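Local coordinates for DNA repair protein RAD7 (Saccharomyces cerevisiae, PDB 5ZB2) that promotes global genome nucleotide excision repair, which removes damage from nontranscribed DNA, as a component of the GGR complex, at residues N140-F148 against R165-N173; C110-L118 against L131-I139. All coordinates share one frame; numbering follows the deposited sequence.

Overall arrangement
Contact 1 (140-148 with 165-173) and contact 2 (110-118 with 131-139) are neighbours in the leucine-rich repeat region, their centres about 12 Å apart. They follow one another along the chain: contact 2 joins the turns after strands 104-108 and 130-134, and contact 1 packs the next two helices, 141-150 and 168-178, with their N-terminal ends. They touch at several points, among them Trp144 CE2, packed 3.3 Å from Ile139 CG2, Thr143 OG1, 3.0 Å from His115 ND1, and Arg165 NH1, 2.8 Å from Phe137 O, the two polar pairs being probable hydrogen bonds. Further along helix 115-124, which opens in contact 2, Tyr120, Glu123 and Lys124 meet a bound glycol ether.

Contact 1 (N140-F148 against R165-N173)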
loop_
_atom_site.group_PDB
_atom_site.type_symbol
_atom_site.label_atom_id
_atom_site.label_comp_id
_atom_site.label_asym_id
_atom_site.label_seq_id
_atom_site.Cartn_x
_atom_site.Cartn_y
_atom_site.Cartn_z
ATOM N N ASN A 140 -15.132 -1.022 12.231
ATOM C CA ASN A 140 -15.818 -1.459 13.439
ATOM C C ASN A 140 -15.718 -0.388 14.524
ATOM O O ASN A 140 -14.963 0.582 14.416
ATOM C CB ASN A 140 -15.255 -2.793 13.940
ATOM C CG ASN A 140 -13.803 -2.706 14.368
ATOM O OD1 ASN A 140 -13.279 -1.626 14.638
ATOM N ND2 ASN A 140 -13.142 -3.855 14.437
ATOM N N GLU A 141 -16.500 -0.580 15.591
ATOM C CA GLU A 141 -16.647 0.463 16.603
ATOM C C GLU A 141 -15.307 0.830 17.223
ATOM O O GLU A 141 -15.050 2.003 17.512
ATOM C CB GLU A 141 -17.636 0.019 17.683
ATOM C CG GLU A 141 -17.320 -1.317 18.345
ATOM C CD GLU A 141 -18.236 -1.609 19.531
ATOM O OE1 GLU A 141 -17.777 -2.243 20.504
ATOM O OE2 GLU A 141 -19.416 -1.196 19.497
ATOM N N ASP A 142 -14.435 -0.158 17.426
ATOM C CA ASP A 142 -13.151 0.115 18.057
ATOM C C ASP A 142 -12.254 0.956 17.161
ATOM O O ASP A 142 -11.484 1.784 17.662
ATOM C CB ASP A 142 -12.474 -1.201 18.425
ATOM C CG ASP A 142 -13.274 -1.993 19.438
ATOM O OD1 ASP A 142 -13.088 -1.762 20.652
ATOM O OD2 ASP A 142 -14.098 -2.834 19.018
ATOM N N THR A 143 -12.346 0.779 15.843
ATOM C CA THR A 143 -11.589 1.639 14.942
ATOM C C THR A 143 -12.129 3.062 14.966
ATOM O O THR A 143 -11.350 4.024 14.969
ATOM C CB THR A 143 -11.618 1.077 13.523
ATOM O OG1 THR A 143 -11.079 -0.247 13.529
ATOM C CG2 THR A 143 -10.794 1.947 12.583
ATOM N N TRP A 144 -13.456 3.220 14.993
ATOM C CA TRP A 144 -14.035 4.556 15.099
ATOM C C TRP A 144 -13.465 5.300 16.299
ATOM O O TRP A 144 -13.094 6.474 16.197
ATOM C CB TRP A 144 -15.562 4.473 15.196
ATOM C CG TRP A 144 -16.232 4.103 13.905
ATOM C CD1 TRP A 144 -17.071 3.046 13.688
ATOM C CD2 TRP A 144 -16.113 4.785 12.650
ATOM N NE1 TRP A 144 -17.483 3.032 12.377
ATOM C CE2 TRP A 144 -16.909 4.088 11.720
ATOM C CE3 TRP A 144 -15.411 5.917 12.224
ATOM C CZ2 TRP A 144 -17.021 4.483 10.392
ATOM C CZ3 TRP A 144 -15.526 6.310 10.900
ATOM C CH2 TRP A 144 -16.323 5.593 10.002
ATOM N N GLU A 145 -13.381 4.624 17.447
ATOM C CA GLU A 145 -12.828 5.256 18.642
ATOM C C GLU A 145 -11.411 5.760 18.391
ATOM O O GLU A 145 -11.085 6.907 18.714
ATOM C CB GLU A 145 -12.850 4.279 19.818
ATOM C CG GLU A 145 -12.288 4.878 21.104
ATOM C CD GLU A 145 -12.532 4.016 22.331
ATOM O OE1 GLU A 145 -13.022 2.875 22.184
ATOM O OE2 GLU A 145 -12.230 4.485 23.449
ATOM N N LYS A 146 -10.550 4.911 17.821
ATOM C CA LYS A 146 -9.177 5.332 17.555
ATOM C C LYS A 146 -9.141 6.542 16.631
ATOM O O LYS A 146 -8.335 7.459 16.824
ATOM C CB LYS A 146 -8.376 4.183 16.948
ATOM C CG LYS A 146 -8.105 3.041 17.901
ATOM C CD LYS A 146 -7.117 2.054 17.307
ATOM C CE LYS A 146 -6.950 0.829 18.191
ATOM N NZ LYS A 146 -8.200 0.021 18.267
ATOM N N PHE A 147 -10.009 6.561 15.620
ATOM C CA PHE A 147 -10.033 7.685 14.689
ATOM C C PHE A 147 -10.434 8.977 15.393
ATOM O O PHE A 147 -9.856 10.039 15.130
ATOM C CB PHE A 147 -10.985 7.373 13.532
ATOM C CG PHE A 147 -11.322 8.564 12.687
ATOM C CD1 PHE A 147 -10.428 9.039 11.748
ATOM C CD2 PHE A 147 -12.542 9.203 12.826
ATOM C CE1 PHE A 147 -10.738 10.132 10.968
ATOM C CE2 PHE A 147 -12.858 10.293 12.048
ATOM C CZ PHE A 147 -11.956 10.758 11.114
ATOM N N PHE A 148 -11.411 8.910 16.300
ATOM C CA PHE A 148 -11.864 10.119 16.987
ATOM C C PHE A 148 -10.838 10.613 18.001
ATOM O O PHE A 148 -10.707 11.825 18.200
ATOM C CB PHE A 148 -13.208 9.862 17.665
ATOM C CG PHE A 148 -14.324 9.570 16.701
ATOM C CD1 PHE A 148 -14.490 10.338 15.563
ATOM C CD2 PHE A 148 -15.195 8.519 16.924
ATOM C CE1 PHE A 148 -15.510 10.070 14.672
ATOM C CE2 PHE A 148 -16.213 8.246 16.037
ATOM C CZ PHE A 148 -16.369 9.021 14.910
ATOM N N ARG A 165 -22.312 -0.731 11.683
ATOM C CA ARG A 165 -21.189 -0.919 12.589
ATOM C C ARG A 165 -20.769 0.372 13.279
ATOM O O ARG A 165 -19.833 0.350 14.083
ATOM C CB ARG A 165 -19.997 -1.522 11.836
ATOM C CG ARG A 165 -20.145 -3.013 11.560
ATOM C CD ARG A 165 -19.036 -3.545 10.664
ATOM N NE ARG A 165 -19.158 -4.982 10.448
ATOM C CZ ARG A 165 -18.636 -5.639 9.413
ATOM N NH1 ARG A 165 -17.958 -4.992 8.474
ATOM N NH2 ARG A 165 -18.810 -6.948 9.305
ATOM N N PHE A 166 -21.425 1.492 12.979
ATOM C CA PHE A 166 -21.266 2.724 13.751
ATOM C C PHE A 166 -22.270 2.669 14.900
ATOM O O PHE A 166 -23.439 3.026 14.743
ATOM C CB PHE A 166 -21.477 3.950 12.872
ATOM C CG PHE A 166 -21.052 5.235 13.518
ATOM C CD1 PHE A 166 -19.714 5.578 13.582
ATOM C CD2 PHE A 166 -21.990 6.101 14.062
ATOM C CE1 PHE A 166 -19.309 6.762 14.177
ATOM C CE2 PHE A 166 -21.595 7.289 14.658
ATOM C CZ PHE A 166 -20.252 7.619 14.717
ATOM N N THR A 167 -21.810 2.220 16.058
ATOM C CA THR A 167 -22.687 1.885 17.169
ATOM C C THR A 167 -22.859 3.074 18.110
ATOM O O THR A 167 -22.222 4.117 17.965
ATOM C CB THR A 167 -22.123 0.692 17.936
ATOM O OG1 THR A 167 -20.895 1.078 18.568
ATOM C CG2 THR A 167 -21.857 -0.476 16.985
ATOM N N ASP A 168 -23.739 2.897 19.097
ATOM C CA ASP A 168 -23.900 3.909 20.138
ATOM C C ASP A 168 -22.572 4.207 20.824
ATOM O O ASP A 168 -22.269 5.367 21.132
ATOM C CB ASP A 168 -24.946 3.444 21.155
ATOM C CG ASP A 168 -26.367 3.618 20.648
ATOM O OD1 ASP A 168 -26.644 4.641 19.982
ATOM O OD2 ASP A 168 -27.210 2.732 20.909
ATOM N N LYS A 169 -21.756 3.175 21.056
ATOM C CA LYS A 169 -20.432 3.399 21.627
ATOM C C LYS A 169 -19.607 4.326 20.745
ATOM O O LYS A 169 -18.910 5.216 21.247
ATOM C CB LYS A 169 -19.713 2.065 21.820
ATOM C CG LYS A 169 -18.437 2.156 22.643
ATOM C CD LYS A 169 -17.761 0.796 22.776
ATOM C CE LYS A 169 -16.780 0.762 23.943
ATOM N NZ LYS A 169 -15.725 1.809 23.846
ATOM N N SER A 170 -19.675 4.135 19.425
ATOM C CA SER A 170 -18.912 4.978 18.509
ATOM C C SER A 170 -19.401 6.416 18.551
ATOM O O SER A 170 -18.600 7.354 18.487
ATOM C CB SER A 170 -19.012 4.427 17.087
ATOM O OG SER A 170 -18.794 3.029 17.072
ATOM N N LEU A 171 -20.720 6.609 18.632
ATOM C CA LEU A 171 -21.270 7.952 18.780
ATOM C C LEU A 171 -20.772 8.615 20.059
ATOM O O LEU A 171 -20.413 9.800 20.054
ATOM C CB LEU A 171 -22.797 7.889 18.768
ATOM C CG LEU A 171 -23.529 9.213 18.990
ATOM C CD1 LEU A 171 -23.221 10.191 17.868
ATOM C CD2 LEU A 171 -25.021 8.980 19.109
ATOM N N SER A 172 -20.751 7.871 21.170
ATOM C CA SER A 172 -20.242 8.426 22.420
ATOM C C SER A 172 -18.789 8.867 22.279
ATOM O O SER A 172 -18.412 9.943 22.758
ATOM C CB SER A 172 -20.379 7.403 23.547
ATOM O OG SER A 172 -21.740 7.152 23.842
ATOM N N ASN A 173 -17.958 8.053 21.621
ATOM C CA ASN A 173 -16.557 8.423 21.450
ATOM C C ASN A 173 -16.402 9.622 20.522
ATOM O O ASN A 173 -15.472 10.418 20.694
ATOM C CB ASN A 173 -15.754 7.235 20.923
ATOM C CG ASN A 173 -15.719 6.077 21.901
ATOM O OD1 ASN A 173 -16.014 4.938 21.541
ATOM N ND2 ASN A 173 -15.355 6.363 23.146
HETATM O O HOH W 1 -14.746 1.496 21.138
#
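Phe166 drives the edge of its ring onto one face of Trp144, an edge-to-face pair whose planes stand at 83° with the phenyl centroid 4.8 Å from that of the five-membered indole ring. CD1 makes the touch, 3.6 Å from Trp144 NE1. The next atom of the rim, Phe166 CE1, meets the edge of Phe148 at CZ, 3.8 Å away, so one phenyl group touches two aromatics a helical turn apart. Helices 141-148 and 168-173 run almost parallel, their axes 8.8 Å apart, as successive helices do on the convex side of a leucine-rich repeat solenoid. Small Ser170 suits the close approach: its OG sits 3.3 Å from Glu141 CB. Towards the surface, polar residues take over. Thr167 OG1 donates to Glu141 OE2 (2.9 Å) on the carboxylate's anti side, while the same hydroxyl caps its own helix by accepting weakly from Ser170 N. Glu145 leaves its helix with CG anti to the backbone N (chi1 -180°), and its extended chain carries the carboxylate across to Asn173, where it stacks on the amide, planes 15° apart. OE1 also forms a salt bridge to Lys169 NZ at 3.3 Å, its hydrogen bond long and weak.

Contact 2 (C110-L118 against L131-I139); sequences CGQLNHESL and LNLDGPFLI
Gly111, Leu113 and Leu138 share a water molecule lodged between the two turns. It accepts from Leu138 N at 3.0 Å; its distances to Gly111 O (2.8 Å) and Leu113 O (2.7 Å) suit donation, though not every acceptor in reach can have a proton at once. Leu138 CD1 lies over the same two carbonyl oxygens. Gly111, with no side chain, lets the ring of Phe137 settle close beside it: Phe137 CG lies between its backbone N and carbonyl carbon (chi1 68°), which brings CE1 obliquely to 3.4 Å from Gly111 O. Gly135 turns the chain with a positive phi (93°), where a beta carbon would be pressed against the preceding carbonyl. Just before it, Asp134 O accepts from Cys110 N (3.2 Å, N-H...O angle 152°). Cys110 SG, small and only weakly polar, packs 3.9 Å from Pro136 CB. Deeper in, Ile139 is the wedge: CD1 meets Leu113 CD2 at 3.7 Å, while CG2 meets Leu118 CD2 at 3.9 Å. Branched at CB, it can serve both leucines at once. Leu118 CD1 also reaches over Leu131 and Leu133, the inward-facing residues of strand 131-134. Asn114 caps its helix, OD1 accepting from Ser117 N. Cys110, Leu113 and Asn114, following strand 104-108, are consistent with the cysteine-containing leucine-rich repeat pattern, which 131-139 repeats with Pro136 at the cysteine position and Ile139 at that of Leu113.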
loop_
_atom_site.group_PDB
_atom_site.type_symbol
_atom_site.label_atom_id
_atom_site.label_comp_id
_atom_site.label_asym_id
_atom_site.label_seq_id
_atom_site.Cartn_x
_atom_site.Cartn_y
_atom_site.Cartn_z
ATOM N N CYS A 110 -17.733 4.595 -0.109
ATOM C CA CYS A 110 -16.334 4.242 0.148
ATOM C C CYS A 110 -16.234 2.863 0.803
ATOM O O CYS A 110 -15.660 2.685 1.877
ATOM C CB CYS A 110 -15.675 5.317 1.010
ATOM S SG CYS A 110 -16.519 5.660 2.602
ATOM N N GLY A 111 -16.771 1.861 0.105
ATOM C CA GLY A 111 -16.887 0.530 0.685
ATOM C C GLY A 111 -15.562 -0.111 1.062
ATOM O O GLY A 111 -15.510 -0.933 1.982
ATOM N N GLN A 112 -14.481 0.241 0.367
ATOM C CA GLN A 112 -13.188 -0.397 0.599
ATOM C C GLN A 112 -12.334 0.333 1.629
ATOM O O GLN A 112 -11.254 -0.157 1.976
ATOM C CB GLN A 112 -12.412 -0.515 -0.719
ATOM C CG GLN A 112 -13.175 -1.265 -1.799
ATOM C CD GLN A 112 -12.320 -1.598 -3.002
ATOM O OE1 GLN A 112 -11.204 -2.102 -2.864
ATOM N NE2 GLN A 112 -12.842 -1.323 -4.196
ATOM N N LEU A 113 -12.786 1.479 2.129
ATOM C CA LEU A 113 -12.053 2.178 3.175
ATOM C C LEU A 113 -11.964 1.297 4.416
ATOM O O LEU A 113 -12.988 0.901 4.977
ATOM C CB LEU A 113 -12.749 3.501 3.496
ATOM C CG LEU A 113 -11.954 4.515 4.323
ATOM C CD1 LEU A 113 -12.482 5.919 4.087
ATOM C CD2 LEU A 113 -12.012 4.198 5.803
ATOM N N ASN A 114 -10.742 0.984 4.843
ATOM C CA ASN A 114 -10.524 0.087 5.971
ATOM C C ASN A 114 -9.774 0.810 7.087
ATOM O O ASN A 114 -9.502 2.013 7.020
ATOM C CB ASN A 114 -9.785 -1.184 5.530
ATOM C CG ASN A 114 -8.333 -0.930 5.117
ATOM O OD1 ASN A 114 -7.813 0.187 5.215
ATOM N ND2 ASN A 114 -7.670 -1.988 4.660
ATOM N N HIS A 115 -9.452 0.041 8.128
ATOM C CA HIS A 115 -8.775 0.568 9.307
ATOM C C HIS A 115 -7.559 1.407 8.923
ATOM O O HIS A 115 -7.447 2.579 9.299
ATOM C CB HIS A 115 -8.375 -0.603 10.212
ATOM C CG HIS A 115 -7.623 -0.204 11.445
ATOM N ND1 HIS A 115 -8.235 -0.031 12.668
ATOM C CD2 HIS A 115 -6.304 0.022 11.650
ATOM C CE1 HIS A 115 -7.327 0.297 13.571
ATOM N NE2 HIS A 115 -6.147 0.337 12.978
ATOM N N GLU A 116 -6.637 0.817 8.161
ATOM C CA GLU A 116 -5.418 1.529 7.792
ATOM C C GLU A 116 -5.732 2.768 6.961
ATOM O O GLU A 116 -5.110 3.819 7.147
ATOM C CB GLU A 116 -4.480 0.586 7.037
ATOM C CG GLU A 116 -3.188 1.226 6.560
ATOM C CD GLU A 116 -2.279 0.234 5.853
ATOM O OE1 GLU A 116 -1.083 0.187 6.198
ATOM O OE2 GLU A 116 -2.758 -0.499 4.957
ATOM N N SER A 117 -6.695 2.665 6.042
ATOM C CA SER A 117 -7.061 3.817 5.221
ATOM C C SER A 117 -7.571 4.965 6.083
ATOM O O SER A 117 -7.202 6.125 5.869
ATOM C CB SER A 117 -8.121 3.419 4.193
ATOM O OG SER A 117 -7.673 2.356 3.379
ATOM N N LEU A 118 -8.422 4.657 7.065
ATOM C CA LEU A 118 -9.006 5.701 7.901
ATOM C C LEU A 118 -7.943 6.404 8.737
ATOM O O LEU A 118 -7.984 7.630 8.897
ATOM C CB LEU A 118 -10.091 5.105 8.799
ATOM C CG LEU A 118 -10.927 6.088 9.619
ATOM C CD1 LEU A 118 -11.626 7.110 8.729
ATOM C CD2 LEU A 118 -11.938 5.329 10.471
ATOM N N LEU A 131 -14.932 15.694 7.481
ATOM C CA LEU A 131 -14.933 14.388 6.827
ATOM C C LEU A 131 -16.366 13.897 6.687
ATOM O O LEU A 131 -17.098 13.819 7.681
ATOM C CB LEU A 131 -14.095 13.373 7.613
ATOM C CG LEU A 131 -13.821 12.031 6.920
ATOM C CD1 LEU A 131 -13.031 12.215 5.629
ATOM C CD2 LEU A 131 -13.089 11.075 7.853
ATOM N N ASN A 132 -16.757 13.564 5.455
ATOM C CA ASN A 132 -18.071 13.009 5.142
ATOM C C ASN A 132 -17.871 11.641 4.503
ATOM O O ASN A 132 -17.226 11.533 3.455
ATOM C CB ASN A 132 -18.842 13.944 4.207
ATOM C CG ASN A 132 -20.285 13.511 3.986
ATOM O OD1 ASN A 132 -20.613 12.324 4.024
ATOM N ND2 ASN A 132 -21.158 14.484 3.746
ATOM N N LEU A 133 -18.411 10.600 5.137
ATOM C CA LEU A 133 -18.257 9.227 4.671
ATOM C C LEU A 133 -19.625 8.582 4.514
ATOM O O LEU A 133 -20.441 8.615 5.442
ATOM C CB LEU A 133 -17.407 8.404 5.644
ATOM C CG LEU A 133 -16.007 8.921 5.986
ATOM C CD1 LEU A 133 -15.363 8.026 7.037
ATOM C CD2 LEU A 133 -15.127 9.009 4.750
ATOM N N ASP A 134 -19.851 7.972 3.355
ATOM C CA ASP A 134 -21.101 7.283 3.065
ATOM C C ASP A 134 -20.801 5.838 2.670
ATOM O O ASP A 134 -20.289 5.578 1.581
ATOM C CB ASP A 134 -21.856 7.990 1.940
ATOM C CG ASP A 134 -23.162 7.305 1.593
ATOM O OD1 ASP A 134 -23.612 6.446 2.380
ATOM O OD2 ASP A 134 -23.740 7.624 0.532
ATOM N N GLY A 135 -21.098 4.918 3.551
ATOM C CA GLY A 135 -20.859 3.532 3.301
ATOM C C GLY A 135 -19.556 2.923 3.760
ATOM O O GLY A 135 -19.150 1.979 3.165
ATOM N N PRO A 136 -18.901 3.432 4.788
ATOM C CA PRO A 136 -17.659 2.794 5.249
ATOM C C PRO A 136 -17.990 1.587 6.114
ATOM O O PRO A 136 -17.771 1.632 7.325
ATOM C CB PRO A 136 -16.982 3.888 6.072
ATOM C CG PRO A 136 -18.101 4.752 6.546
ATOM C CD PRO A 136 -19.152 4.713 5.472
ATOM N N PHE A 137 -18.529 0.531 5.512
ATOM C CA PHE A 137 -19.070 -0.582 6.290
ATOM C C PHE A 137 -17.989 -1.487 6.876
ATOM O O PHE A 137 -18.321 -2.371 7.674
ATOM C CB PHE A 137 -20.037 -1.413 5.436
ATOM C CG PHE A 137 -19.383 -2.169 4.307
ATOM C CD1 PHE A 137 -19.219 -1.579 3.063
ATOM C CD2 PHE A 137 -18.966 -3.480 4.480
ATOM C CE1 PHE A 137 -18.633 -2.272 2.020
ATOM C CE2 PHE A 137 -18.378 -4.184 3.434
ATOM C CZ PHE A 137 -18.214 -3.576 2.205
ATOM N N LEU A 138 -16.716 -1.298 6.523
ATOM C CA LEU A 138 -15.667 -2.140 7.096
ATOM C C LEU A 138 -15.274 -1.704 8.507
ATOM O O LEU A 138 -14.806 -2.530 9.296
ATOM C CB LEU A 138 -14.427 -2.131 6.199
ATOM C CG LEU A 138 -14.523 -2.772 4.810
ATOM C CD1 LEU A 138 -13.254 -2.510 4.010
ATOM C CD2 LEU A 138 -14.772 -4.266 4.900
ATOM N N ILE A 139 -15.467 -0.430 8.846
ATOM C CA ILE A 139 -14.936 0.121 10.091
ATOM C C ILE A 139 -15.778 -0.372 11.264
ATOM O O ILE A 139 -16.994 -0.152 11.309
ATOM C CB ILE A 139 -14.918 1.656 10.042
ATOM C CG1 ILE A 139 -14.292 2.175 8.737
ATOM C CG2 ILE A 139 -14.184 2.215 11.253
ATOM C CD1 ILE A 139 -12.824 1.831 8.546
HETATM O O HOH W 2 -15.594 0.468 4.379
#